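Side-chain contacts in phosphopantetheine adenylyltransferase (Archaeoglobus fulgidus, PDB 3DO8), which probably transfers an adenylyl group reversibly from ATP to 4'-phosphopantetheine, giving dephospho-CoA and pyrophosphate in coenzyme A biosynthesis: residues 20-23 / 24-28; 3-6 / 7-11. All blocks are in the same frame, centred on the assembly; numbering follows the deposited sequence.

Interaction 1: 20-23 / 24-28; sequences IDVA and IKLGG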
# COMPACT_ATOMS: atom_id res chain seq x y z
N ILE A 20 -3.07 5.06 7.76
CA ILE A 20 -2.33 6.28 8.04
C ILE A 20 -0.82 6.01 7.95
O ILE A 20 -0.06 6.83 7.39
CB ILE A 20 -2.72 6.87 9.43
CG1 ILE A 20 -4.12 7.47 9.36
CG2 ILE A 20 -1.72 7.92 9.91
CD1 ILE A 20 -4.81 7.72 10.70
N ASP A 21 -0.38 4.86 8.48
CA ASP A 21 1.06 4.53 8.45
C ASP A 21 1.53 4.43 7.00
O ASP A 21 2.57 4.93 6.63
CB ASP A 21 1.34 3.20 9.16
CG ASP A 21 2.82 2.97 9.38
OD1 ASP A 21 3.45 3.81 10.07
OD2 ASP A 21 3.35 1.92 8.88
N VAL A 22 0.77 3.70 6.20
CA VAL A 22 1.15 3.51 4.79
C VAL A 22 1.17 4.89 4.09
O VAL A 22 2.10 5.22 3.39
CB VAL A 22 0.21 2.48 4.06
CG1 VAL A 22 0.40 2.54 2.55
CG2 VAL A 22 0.40 1.08 4.64
N ALA A 23 0.14 5.70 4.31
CA ALA A 23 0.05 6.99 3.63
C ALA A 23 1.24 7.88 4.00
O ALA A 23 1.80 8.54 3.14
CB ALA A 23 -1.26 7.69 3.95
N ILE A 24 1.61 7.92 5.29
CA ILE A 24 2.71 8.76 5.73
C ILE A 24 4.06 8.25 5.25
O ILE A 24 4.94 9.05 4.90
CB ILE A 24 2.68 8.98 7.26
CG1 ILE A 24 1.42 9.79 7.61
CG2 ILE A 24 3.93 9.67 7.71
CD1 ILE A 24 1.14 10.02 9.11
N LYS A 25 4.24 6.94 5.23
CA LYS A 25 5.45 6.38 4.69
C LYS A 25 5.57 6.72 3.20
O LYS A 25 6.68 7.02 2.72
CB LYS A 25 5.54 4.87 4.99
CG LYS A 25 5.89 4.63 6.47
CD LYS A 25 5.80 3.20 6.92
CE LYS A 25 6.33 3.09 8.36
NZ LYS A 25 5.98 1.80 9.01
N LEU A 26 4.46 6.73 2.47
CA LEU A 26 4.50 7.06 1.05
C LEU A 26 4.71 8.54 0.80
O LEU A 26 5.42 8.89 -0.15
CB LEU A 26 3.20 6.64 0.33
CG LEU A 26 3.00 5.14 0.16
CD1 LEU A 26 1.59 4.85 -0.44
CD2 LEU A 26 4.10 4.50 -0.68
N GLY A 27 4.06 9.39 1.59
CA GLY A 27 3.94 10.82 1.28
C GLY A 27 4.62 11.80 2.22
O GLY A 27 4.77 12.97 1.88
N GLY A 28 5.00 11.33 3.41
CA GLY A 28 5.54 12.21 4.43
C GLY A 28 4.51 13.25 4.81
O GLY A 28 3.36 12.93 5.02
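D21 and K25 form a salt bridge one turn apart on helix 14-27, the crossover helix of the first beta-alpha-beta unit of this Rossmann-like nucleotidyltransferase domain. K25 NZ lies 2.6 Å from D21 OD2 and uses that oxygen's syn lone pair. With CG of K25 beside its own backbone N (chi1 -74°) and the chain extended beyond it, the lysine runs back toward the preceding turn; its CG passes 3.3 Å from D21 O, and the two side chains cross at a slant. Both ends of the pair are buried and have further partners: D21 OD1 bonds to Y66 OH, D21 OD2 to Y89 OH of the second subunit, and K25 NZ to K137 O. Were K25 an alanine, the buried D21 carboxylate would probably lose its close cationic partner, and K137 O this donor. The apolar pairs differ in tightness. I20 and I24 lie alongside each other, I20 CG2 meeting I24 CD1 at 3.6 Å, whereas V22 CG1 and L26 CD1 stay 4.0 Å apart. The more open side is the helix end, where G27 and G28, partly exposed, bring no side chains and G28 leaves helical geometry with positive phi. The bond from G27 N to A23 O, 2.9 Å long, is more bent, with an N-H...O angle of 140° against 161° for I24 N to I20 O.

Interaction 2: 3-6 / 7-11; sequences VALG and GTFEP
A chi1 of -58° at F9 sets CG beside the residue's own backbone N and anti to its carbonyl carbon, which carries the ring back along the chain to G6 and L5. The backbone contributes as well: F9 takes left-handed helical angles (phi 64°) within a bend that starts at T8, and its CB points toward residues 3-6. CE2 of F9 stands 4.0 Å from G6 C, and F9 CZ is 4.2 Å from G6 O; the CE2-CZ side of the ring meets the G6 carbonyl group obliquely, in van der Waals contact. L5 approaches differently, at the ring edge and near its plane, where L5 CG comes within 4.5 Å of F9 CZ; this spacing marks a light apolar contact. G7 is almost fully extended, and a CB built on it would fall 2.8 Å from G6 O, a clash that glycine avoids. Beyond the segments, the F9 ring packs on I33 and V35 of the adjacent strand and on V58 of helix 51-66, and it meets the H16 ring with the planes about 50° apart. H16 is the second histidine of the HxGH signature, and the arrangement is that of the glycine pair ending the first strand and the loop that leads from it to this signature, which in nucleotidyltransferases of this fold probably borders the ATP site.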
# COMPACT_ATOMS: atom_id res chain seq x y z
N VAL A 3 -0.09 12.17 -1.64
CA VAL A 3 -0.92 11.01 -1.22
C VAL A 3 -2.29 11.46 -0.67
O VAL A 3 -2.35 12.34 0.19
CB VAL A 3 -0.24 10.17 -0.13
CG1 VAL A 3 -1.11 8.96 0.22
CG2 VAL A 3 1.16 9.75 -0.54
N ALA A 4 -3.36 10.84 -1.18
CA ALA A 4 -4.74 10.98 -0.71
C ALA A 4 -5.16 9.81 0.16
O ALA A 4 -4.85 8.68 -0.15
CB ALA A 4 -5.67 11.05 -1.86
N LEU A 5 -5.83 10.12 1.26
CA LEU A 5 -6.42 9.16 2.18
C LEU A 5 -7.69 9.81 2.69
O LEU A 5 -7.70 10.97 2.99
CB LEU A 5 -5.48 8.94 3.39
CG LEU A 5 -6.01 8.17 4.58
CD1 LEU A 5 -6.42 6.75 4.19
CD2 LEU A 5 -4.98 8.16 5.64
N GLY A 6 -8.76 9.04 2.83
CA GLY A 6 -10.01 9.56 3.35
C GLY A 6 -10.72 8.60 4.26
O GLY A 6 -10.45 7.40 4.24
N GLY A 7 -11.62 9.13 5.08
CA GLY A 7 -12.40 8.30 5.97
C GLY A 7 -13.32 9.10 6.87
O GLY A 7 -13.33 10.32 6.85
N THR A 8 -14.10 8.36 7.64
CA THR A 8 -14.94 8.91 8.69
C THR A 8 -14.18 8.86 10.03
O THR A 8 -14.28 9.78 10.80
CB THR A 8 -16.27 8.15 8.79
OG1 THR A 8 -17.02 8.38 7.60
CG2 THR A 8 -17.07 8.60 9.98
N PHE A 9 -13.43 7.79 10.27
CA PHE A 9 -12.53 7.67 11.44
C PHE A 9 -13.31 7.67 12.74
O PHE A 9 -12.89 8.29 13.73
CB PHE A 9 -11.44 8.75 11.46
CG PHE A 9 -10.56 8.76 10.23
CD1 PHE A 9 -9.56 7.81 10.06
CD2 PHE A 9 -10.75 9.70 9.23
CE1 PHE A 9 -8.75 7.81 8.90
CE2 PHE A 9 -9.99 9.69 8.09
CZ PHE A 9 -8.98 8.76 7.91
N GLU A 10 -14.42 6.94 12.77
CA GLU A 10 -15.20 6.80 14.01
C GLU A 10 -15.52 5.35 14.29
O GLU A 10 -16.29 4.75 13.53
CB GLU A 10 -16.50 7.61 13.97
CG GLU A 10 -17.31 7.48 15.27
CD GLU A 10 -18.61 8.20 15.25
OE1 GLU A 10 -18.71 9.25 14.58
OE2 GLU A 10 -19.58 7.72 15.91
N PRO A 11 -14.92 4.78 15.33
CA PRO A 11 -13.80 5.34 16.08
C PRO A 11 -12.54 5.18 15.22
O PRO A 11 -12.57 4.60 14.13
CB PRO A 11 -13.70 4.46 17.30
CG PRO A 11 -14.14 3.18 16.84
CD PRO A 11 -15.20 3.41 15.79

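Overall arrangement
From the N terminus the chain enters interaction 2 first: strand 3-7 runs out into its loop, and the contact closes only the short bend from L5 and G6 to F9. Helix 14-27 follows, and interaction 1 spans its last turns, each contact closing a single helical turn. The two are in series, neither nested nor crossing, with centres about 13 Å apart. They nevertheless meet through the return of the helix along the strand: V3 CG2 packs 3.5 Å from G27 CA, and L5 CD2 lies 3.9 Å from I20 CG1. Together they tie the central strand of the parallel sheet to its crossover helix.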